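Long-range contacts in Mec-8 protein (Caenorhabditis elegans, PDB 6DG0), which probably binds RNA as a nuclear splicing factor and appears here as its C-terminal RNA recognition motif holding a short DNA strand: residues Thr5-Asn10 against Val43-Tyr48; Gln56-Leu61 against Leu74-Ala79. The protein carries 2 engineered substitutions. One frame throughout, in Å; residues are numbered along the deposited sequence.

Both contacts belong to one RNA recognition motif, and their centres lie about 8 Å apart. Contact 1 pairs the two inner strands of the sheet; contact 2 lays helix 51-61 against the edge strand 75-78, which neighbours strand 4-11. The seam between them is backbone: F7 N to E77 O measures 2.6 Å and A9 N to R75 O 2.7 Å, both probable hydrogen bonds. These place F7 beside E77 and A9 beside R75 on the DNA-facing side, where consecutive nucleotides DG2, DC3 and DA4 of chain D are laid across the strands. On the other side L6 of contact 1 touches M58 and I76 of contact 2, joining the two contacts through the core.

Contact 1: residues Thr5-Asn10 against Val43-Tyr48; sequences TLFVAN and VAFVEY. With nucleotides of chain D.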
# COMPACT_ATOMS: atom_id res chain seq x y z
N THR A 5 -6.23 4.00 5.90
CA THR A 5 -5.77 2.92 5.03
C THR A 5 -5.65 3.36 3.57
O THR A 5 -6.51 4.07 3.05
CB THR A 5 -6.73 1.71 5.11
OG1 THR A 5 -6.80 1.24 6.46
CG2 THR A 5 -6.27 0.58 4.21
N LEU A 6 -4.58 2.92 2.92
CA LEU A 6 -4.37 3.19 1.50
C LEU A 6 -4.63 1.94 0.65
O LEU A 6 -4.47 0.82 1.12
CB LEU A 6 -2.95 3.70 1.24
CG LEU A 6 -2.53 5.02 1.89
CD1 LEU A 6 -1.06 5.30 1.63
CD2 LEU A 6 -3.40 6.16 1.36
N PHE A 7 -5.05 2.16 -0.60
CA PHE A 7 -5.20 1.07 -1.56
C PHE A 7 -4.08 1.10 -2.60
O PHE A 7 -3.82 2.14 -3.20
CB PHE A 7 -6.57 1.15 -2.25
CG PHE A 7 -6.71 0.26 -3.45
CD1 PHE A 7 -6.97 -1.09 -3.30
CD2 PHE A 7 -6.58 0.77 -4.73
CE1 PHE A 7 -7.10 -1.92 -4.40
CE2 PHE A 7 -6.70 -0.05 -5.84
CZ PHE A 7 -6.96 -1.40 -5.67
N VAL A 8 -3.42 -0.03 -2.81
CA VAL A 8 -2.30 -0.11 -3.75
C VAL A 8 -2.54 -1.12 -4.86
O VAL A 8 -2.78 -2.30 -4.61
CB VAL A 8 -0.99 -0.46 -3.02
CG1 VAL A 8 0.18 -0.45 -3.99
CG2 VAL A 8 -0.74 0.52 -1.87
N ALA A 9 -2.45 -0.65 -6.10
CA ALA A 9 -2.64 -1.48 -7.29
C ALA A 9 -1.35 -1.54 -8.11
O ALA A 9 -0.34 -0.97 -7.71
CB ALA A 9 -3.79 -0.94 -8.14
N ASN A 10 -1.39 -2.26 -9.23
CA ASN A 10 -0.22 -2.43 -10.09
C ASN A 10 0.92 -3.17 -9.38
O ASN A 10 2.07 -2.73 -9.36
CB ASN A 10 0.24 -1.07 -10.63
CG ASN A 10 1.28 -1.18 -11.72
OD1 ASN A 10 1.49 -2.25 -12.28
ND2 ASN A 10 1.89 -0.06 -12.08
N VAL A 43 -3.18 -6.93 -5.07
CA VAL A 43 -3.33 -5.57 -4.55
C VAL A 43 -2.93 -5.57 -3.08
O VAL A 43 -2.70 -6.62 -2.49
CB VAL A 43 -4.78 -5.05 -4.68
CG1 VAL A 43 -5.28 -5.18 -6.11
CG2 VAL A 43 -5.70 -5.79 -3.72
N ALA A 44 -2.82 -4.38 -2.48
CA ALA A 44 -2.42 -4.29 -1.08
C ALA A 44 -3.15 -3.18 -0.33
O ALA A 44 -3.48 -2.15 -0.91
CB ALA A 44 -0.92 -4.08 -0.99
N PHE A 45 -3.39 -3.41 0.95
CA PHE A 45 -3.93 -2.38 1.83
C PHE A 45 -2.92 -2.03 2.91
O PHE A 45 -2.52 -2.88 3.71
CB PHE A 45 -5.25 -2.86 2.44
CG PHE A 45 -6.32 -3.16 1.42
CD1 PHE A 45 -7.11 -2.15 0.90
CD2 PHE A 45 -6.51 -4.45 0.98
CE1 PHE A 45 -8.08 -2.43 -0.04
CE2 PHE A 45 -7.49 -4.74 0.04
CZ PHE A 45 -8.27 -3.72 -0.47
N VAL A 46 -2.51 -0.76 2.93
CA VAL A 46 -1.48 -0.31 3.86
C VAL A 46 -2.02 0.75 4.82
O VAL A 46 -2.53 1.79 4.40
CB VAL A 46 -0.26 0.27 3.12
CG1 VAL A 46 0.88 0.54 4.09
CG2 VAL A 46 0.18 -0.69 2.03
N GLU A 47 -1.90 0.48 6.12
CA GLU A 47 -2.45 1.37 7.14
C GLU A 47 -1.40 2.28 7.78
O GLU A 47 -0.29 1.84 8.09
CB GLU A 47 -3.14 0.55 8.23
CG GLU A 47 -3.92 1.40 9.21
CD GLU A 47 -4.51 0.59 10.34
OE1 GLU A 47 -3.74 -0.07 11.07
OE2 GLU A 47 -5.75 0.60 10.50
N TYR A 48 -1.76 3.54 7.96
CA TYR A 48 -0.91 4.49 8.69
C TYR A 48 -1.62 5.04 9.93
O TYR A 48 -2.84 4.97 10.04
CB TYR A 48 -0.47 5.62 7.76
CG TYR A 48 0.63 5.20 6.81
CD1 TYR A 48 0.33 4.60 5.59
CD2 TYR A 48 1.96 5.41 7.13
CE1 TYR A 48 1.34 4.21 4.72
CE2 TYR A 48 2.98 5.03 6.27
CZ TYR A 48 2.66 4.43 5.07
OH TYR A 48 3.67 4.05 4.22
P DA D 4 -13.00 -6.20 -2.02
OP1 DA D 4 -13.34 -6.86 -3.30
OP2 DA D 4 -14.06 -5.53 -1.23
O5' DA D 4 -12.28 -7.25 -1.05
C5' DA D 4 -11.10 -7.93 -1.47
C4' DA D 4 -10.32 -8.45 -0.27
O4' DA D 4 -9.60 -7.35 0.35
C3' DA D 4 -11.19 -9.06 0.83
O3' DA D 4 -10.56 -10.21 1.39
C2' DA D 4 -11.31 -7.94 1.85
C1' DA D 4 -9.98 -7.22 1.71
N9 DA D 4 -10.06 -5.80 2.02
C8 DA D 4 -10.92 -4.89 1.47
N7 DA D 4 -10.77 -3.67 1.94
C5 DA D 4 -9.74 -3.79 2.86
C6 DA D 4 -9.11 -2.85 3.70
N6 DA D 4 -9.44 -1.56 3.75
N1 DA D 4 -8.11 -3.30 4.49
C2 DA D 4 -7.78 -4.60 4.45
N3 DA D 4 -8.30 -5.57 3.70
C4 DA D 4 -9.29 -5.09 2.92
P DC D 3 -12.46 -3.15 -7.12
OP1 DC D 3 -13.35 -4.25 -6.67
OP2 DC D 3 -13.02 -1.80 -7.32
O5' DC D 3 -11.22 -3.03 -6.12
C5' DC D 3 -10.54 -4.20 -5.67
C4' DC D 3 -10.54 -4.29 -4.15
O4' DC D 3 -9.86 -3.14 -3.60
C3' DC D 3 -11.92 -4.31 -3.49
O3' DC D 3 -11.87 -5.10 -2.31
C2' DC D 3 -12.16 -2.84 -3.17
C1' DC D 3 -10.75 -2.38 -2.81
N1 DC D 3 -10.52 -0.93 -3.09
C2 DC D 3 -10.58 -0.01 -2.05
O2 DC D 3 -10.84 -0.40 -0.91
N3 DC D 3 -10.37 1.30 -2.32
C4 DC D 3 -10.10 1.69 -3.57
N4 DC D 3 -9.89 2.99 -3.79
C5 DC D 3 -10.03 0.76 -4.65
C6 DC D 3 -10.24 -0.53 -4.37
P DG D 2 -12.98 0.64 -11.15
OP1 DG D 2 -14.32 0.09 -11.46
OP2 DG D 2 -12.85 1.79 -10.23
O5' DG D 2 -12.10 -0.58 -10.61
C5' DG D 2 -12.24 -1.86 -11.20
C4' DG D 2 -11.17 -2.80 -10.70
O4' DG D 2 -9.92 -2.44 -11.30
C3' DG D 2 -10.91 -2.73 -9.21
O3' DG D 2 -11.80 -3.61 -8.52
C2' DG D 2 -9.45 -3.19 -9.09
C1' DG D 2 -8.87 -2.90 -10.49
N9 DG D 2 -7.80 -1.91 -10.50
C8 DG D 2 -6.56 -2.03 -11.09
N7 DG D 2 -5.81 -0.98 -10.96
C5 DG D 2 -6.60 -0.08 -10.25
C6 DG D 2 -6.31 1.23 -9.81
O6 DG D 2 -5.27 1.89 -9.98
N1 DG D 2 -7.38 1.79 -9.12
C2 DG D 2 -8.58 1.16 -8.88
N2 DG D 2 -9.50 1.86 -8.20
N3 DG D 2 -8.86 -0.08 -9.29
C4 DG D 2 -7.83 -0.63 -9.96
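L6 pairs with V46 and V8 with A44 as the hydrogen-bonded pairs of antiparallel strands 5-10 and 43-48, whose short axes run at 155° and approach to 4.5 Å; each pair is closed by two N-H...O bonds, L6 N to V46 O being 2.8 Å. T5-E47 and F7-F45 are the intervening non-hydrogen-bonded pairs, and their side chains share the DNA-facing side. F7 has CG anti to its backbone N (chi1 168°), which lays the ring under the cytosine of DC3 of chain D: base atom C6 sits 3.3 Å above the ring plane, over its centre, and the sugar O4' of DC3 comes within 3.1 Å of F7 CE1. The F45 ring likewise lies against the adenine of DA4 of chain D, although its CG is turned anti to the carbonyl carbon; C5 of the base lies 3.4 Å above the ring centre. Topology and sequence identify these strands as the central pair of an RNA recognition motif, with F7 in the RNP2 motif and F45 in RNP1, the aromatic positions that carry bases in this family. The two rings meet obliquely, centroids 5.8 Å apart and planes at 53°, with F7 CD1 touching F45 CE1 at 3.7 Å; V43 CB flanks F7 CE1. Replacing F7 by an alanine would probably leave the DC3 base without its platform and open a gap beside V43 and the F45 rim. At the T5-E47 end of the pairing, on the same face, E47 forms a salt bridge with R32, and T5 OG1 is hydrogen-bonded to M83 N. On the opposite side of the sheet, V8 meets the A44 methyl and V46 CG2, while L6 CD1 reaches Y48 CE1 at 4.1 Å. Helix 51-61 covers L6 and Y48 through A54, and Y48 OH is held by the backbone O of F24.

Contact 2: residues Gln56-Leu61 against Leu74-Ala79; sequences QAMISL and LRIEYA. With nucleotides of chain D.
M58 reaches from helix 51-61 to I76 and Y78 on strand 75-78, the helix-on-sheet side of the RNA recognition motif; the short axes are antiparallel at 160°. M58 CG packs on I76 CG2 at 3.7 Å. The chain then bends at the sulfur (chi3 67°), carrying CE over the Y78 ring, 3.7 Å from its centroid and displaced toward the rim. SD lies almost on the ring normal at 4.4 Å from the same centroid, so sulfur and methyl share one face in a Met-aromatic contact. One turn on, L61 CB meets I76 CD1 at 3.8 Å. Further out, Y78 OH bonds to T55 OG1 of the same helix, fixing the far end of the ring, and F24 of helix 17-24 closes over L61 and I76. R75 and E77 point to the other side of the strand, onto DNA of chain D. The guanidinium of R75 meets the DG2 edge in its plane, NE bonding to O6 at 3.0 Å and NH2 to N7 at 2.9 Å, while DA1 lies over one of its faces. The carboxylate of E77 reads two bases: OE2 accepts from DG2 N1 at 2.7 Å, and OE1 takes DC3 N4 at 2.8 Å.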
# COMPACT_ATOMS: atom_id res chain seq x y z
N GLN A 56 0.81 11.69 3.07
CA GLN A 56 2.23 11.97 2.87
C GLN A 56 2.92 10.82 2.16
O GLN A 56 3.73 11.03 1.25
CB GLN A 56 2.89 12.24 4.22
CG GLN A 56 4.39 12.46 4.19
CD GLN A 56 4.94 12.69 5.58
OE1 GLN A 56 4.30 13.32 6.42
NE2 GLN A 56 6.15 12.19 5.84
N ALA A 57 2.60 9.60 2.57
CA ALA A 57 3.17 8.40 1.98
C ALA A 57 2.60 8.10 0.59
O ALA A 57 3.32 7.63 -0.29
CB ALA A 57 2.94 7.20 2.89
N MET A 58 1.31 8.38 0.38
CA MET A 58 0.68 8.11 -0.91
C MET A 58 1.28 8.98 -2.00
O MET A 58 1.61 8.50 -3.08
CB MET A 58 -0.83 8.33 -0.83
CG MET A 58 -1.52 8.18 -2.18
SD MET A 58 -3.32 8.27 -2.10
CE MET A 58 -3.53 9.97 -1.61
N ILE A 59 1.40 10.27 -1.72
CA ILE A 59 2.01 11.23 -2.64
C ILE A 59 3.45 10.83 -2.97
O ILE A 59 3.87 10.86 -4.13
CB ILE A 59 1.97 12.67 -2.08
CG1 ILE A 59 0.64 13.35 -2.42
CG2 ILE A 59 3.05 13.52 -2.71
CD1 ILE A 59 -0.58 12.75 -1.76
N SER A 60 4.20 10.45 -1.94
CA SER A 60 5.62 10.12 -2.09
C SER A 60 5.87 8.83 -2.87
O SER A 60 6.82 8.74 -3.65
CB SER A 60 6.28 10.01 -0.72
OG SER A 60 6.29 11.26 -0.06
N LEU A 61 5.01 7.83 -2.68
CA LEU A 61 5.20 6.52 -3.29
C LEU A 61 4.37 6.33 -4.55
O LEU A 61 4.35 5.25 -5.13
CB LEU A 61 4.88 5.41 -2.29
CG LEU A 61 5.90 5.23 -1.17
CD1 LEU A 61 5.41 4.23 -0.14
CD2 LEU A 61 7.24 4.80 -1.76
N LEU A 74 3.67 1.91 -9.08
CA LEU A 74 2.56 1.63 -8.17
C LEU A 74 1.44 2.66 -8.29
O LEU A 74 1.69 3.86 -8.37
CB LEU A 74 3.06 1.60 -6.72
CG LEU A 74 3.98 0.44 -6.32
CD1 LEU A 74 4.28 0.50 -4.83
CD2 LEU A 74 3.37 -0.91 -6.71
N ARG A 75 0.20 2.18 -8.31
CA ARG A 75 -0.95 3.07 -8.31
C ARG A 75 -1.65 3.02 -6.95
O ARG A 75 -2.20 1.99 -6.56
CB ARG A 75 -1.93 2.72 -9.43
CG ARG A 75 -1.38 2.94 -10.83
CD ARG A 75 -2.41 2.63 -11.91
NE ARG A 75 -3.00 1.30 -11.78
CZ ARG A 75 -2.53 0.21 -12.37
NH1 ARG A 75 -1.45 0.28 -13.14
NH2 ARG A 75 -3.14 -0.96 -12.20
N ILE A 76 -1.61 4.14 -6.24
CA ILE A 76 -2.13 4.21 -4.88
C ILE A 76 -3.32 5.15 -4.74
O ILE A 76 -3.30 6.27 -5.24
CB ILE A 76 -1.04 4.65 -3.89
CG1 ILE A 76 0.24 3.83 -4.10
CG2 ILE A 76 -1.53 4.54 -2.46
CD1 ILE A 76 1.37 4.20 -3.15
N GLU A 77 -4.36 4.67 -4.05
CA GLU A 77 -5.53 5.49 -3.74
C GLU A 77 -5.84 5.39 -2.25
O GLU A 77 -5.32 4.52 -1.56
CB GLU A 77 -6.75 5.04 -4.54
CG GLU A 77 -6.54 4.98 -6.04
CD GLU A 77 -7.74 4.38 -6.75
OE1 GLU A 77 -8.74 4.05 -6.07
OE2 GLU A 77 -7.69 4.25 -7.99
N TYR A 78 -6.69 6.29 -1.76
CA TYR A 78 -7.28 6.10 -0.45
C TYR A 78 -8.21 4.89 -0.51
O TYR A 78 -8.99 4.76 -1.46
CB TYR A 78 -8.07 7.34 0.00
CG TYR A 78 -7.24 8.57 0.31
CD1 TYR A 78 -6.39 8.60 1.41
CD2 TYR A 78 -7.36 9.71 -0.46
CE1 TYR A 78 -5.64 9.72 1.70
CE2 TYR A 78 -6.62 10.85 -0.17
CZ TYR A 78 -5.76 10.85 0.90
OH TYR A 78 -5.03 11.97 1.19
N ALA A 79 -8.13 4.02 0.48
CA ALA A 79 -9.05 2.88 0.55
C ALA A 79 -10.46 3.38 0.84
O ALA A 79 -10.63 4.42 1.47
CB ALA A 79 -8.60 1.88 1.60
P DG D 2 -12.98 0.64 -11.15
OP1 DG D 2 -14.32 0.09 -11.46
OP2 DG D 2 -12.85 1.79 -10.23
O5' DG D 2 -12.10 -0.58 -10.61
C5' DG D 2 -12.24 -1.86 -11.20
C4' DG D 2 -11.17 -2.80 -10.70
O4' DG D 2 -9.92 -2.44 -11.30
C3' DG D 2 -10.91 -2.73 -9.21
O3' DG D 2 -11.80 -3.61 -8.52
C2' DG D 2 -9.45 -3.19 -9.09
C1' DG D 2 -8.87 -2.90 -10.49
N9 DG D 2 -7.80 -1.91 -10.50
C8 DG D 2 -6.56 -2.03 -11.09
N7 DG D 2 -5.81 -0.98 -10.96
C5 DG D 2 -6.60 -0.08 -10.25
C6 DG D 2 -6.31 1.23 -9.81
O6 DG D 2 -5.27 1.89 -9.98
N1 DG D 2 -7.38 1.79 -9.12
C2 DG D 2 -8.58 1.16 -8.88
N2 DG D 2 -9.50 1.86 -8.20
N3 DG D 2 -8.86 -0.08 -9.29
C4 DG D 2 -7.83 -0.63 -9.96
O5' DA D 1 -10.12 4.43 -13.20
C5' DA D 1 -10.51 3.76 -14.40
C4' DA D 1 -11.06 2.37 -14.11
O4' DA D 1 -10.11 1.38 -14.54
C3' DA D 1 -11.32 2.05 -12.65
O3' DA D 1 -12.31 1.03 -12.56
C2' DA D 1 -9.94 1.57 -12.18
C1' DA D 1 -9.35 0.91 -13.44
N9 DA D 1 -7.97 1.30 -13.71
C8 DA D 1 -7.45 2.56 -13.66
N7 DA D 1 -6.18 2.62 -13.98
C5 DA D 1 -5.85 1.31 -14.29
C6 DA D 1 -4.65 0.72 -14.71
N6 DA D 1 -3.51 1.40 -14.90
N1 DA D 1 -4.65 -0.61 -14.93
C2 DA D 1 -5.79 -1.29 -14.74
N3 DA D 1 -6.98 -0.84 -14.35
C4 DA D 1 -6.94 0.48 -14.14
P DC D 3 -12.46 -3.15 -7.12
OP1 DC D 3 -13.35 -4.25 -6.67
OP2 DC D 3 -13.02 -1.80 -7.32
O5' DC D 3 -11.22 -3.03 -6.12
C5' DC D 3 -10.54 -4.20 -5.67
C4' DC D 3 -10.54 -4.29 -4.15
O4' DC D 3 -9.86 -3.14 -3.60
C3' DC D 3 -11.92 -4.31 -3.49
O3' DC D 3 -11.87 -5.10 -2.31
C2' DC D 3 -12.16 -2.84 -3.17
C1' DC D 3 -10.75 -2.38 -2.81
N1 DC D 3 -10.52 -0.93 -3.09
C2 DC D 3 -10.58 -0.01 -2.05
O2 DC D 3 -10.84 -0.40 -0.91
N3 DC D 3 -10.37 1.30 -2.32
C4 DC D 3 -10.10 1.69 -3.57
N4 DC D 3 -9.89 2.99 -3.79
C5 DC D 3 -10.03 0.76 -4.65
C6 DC D 3 -10.24 -0.53 -4.37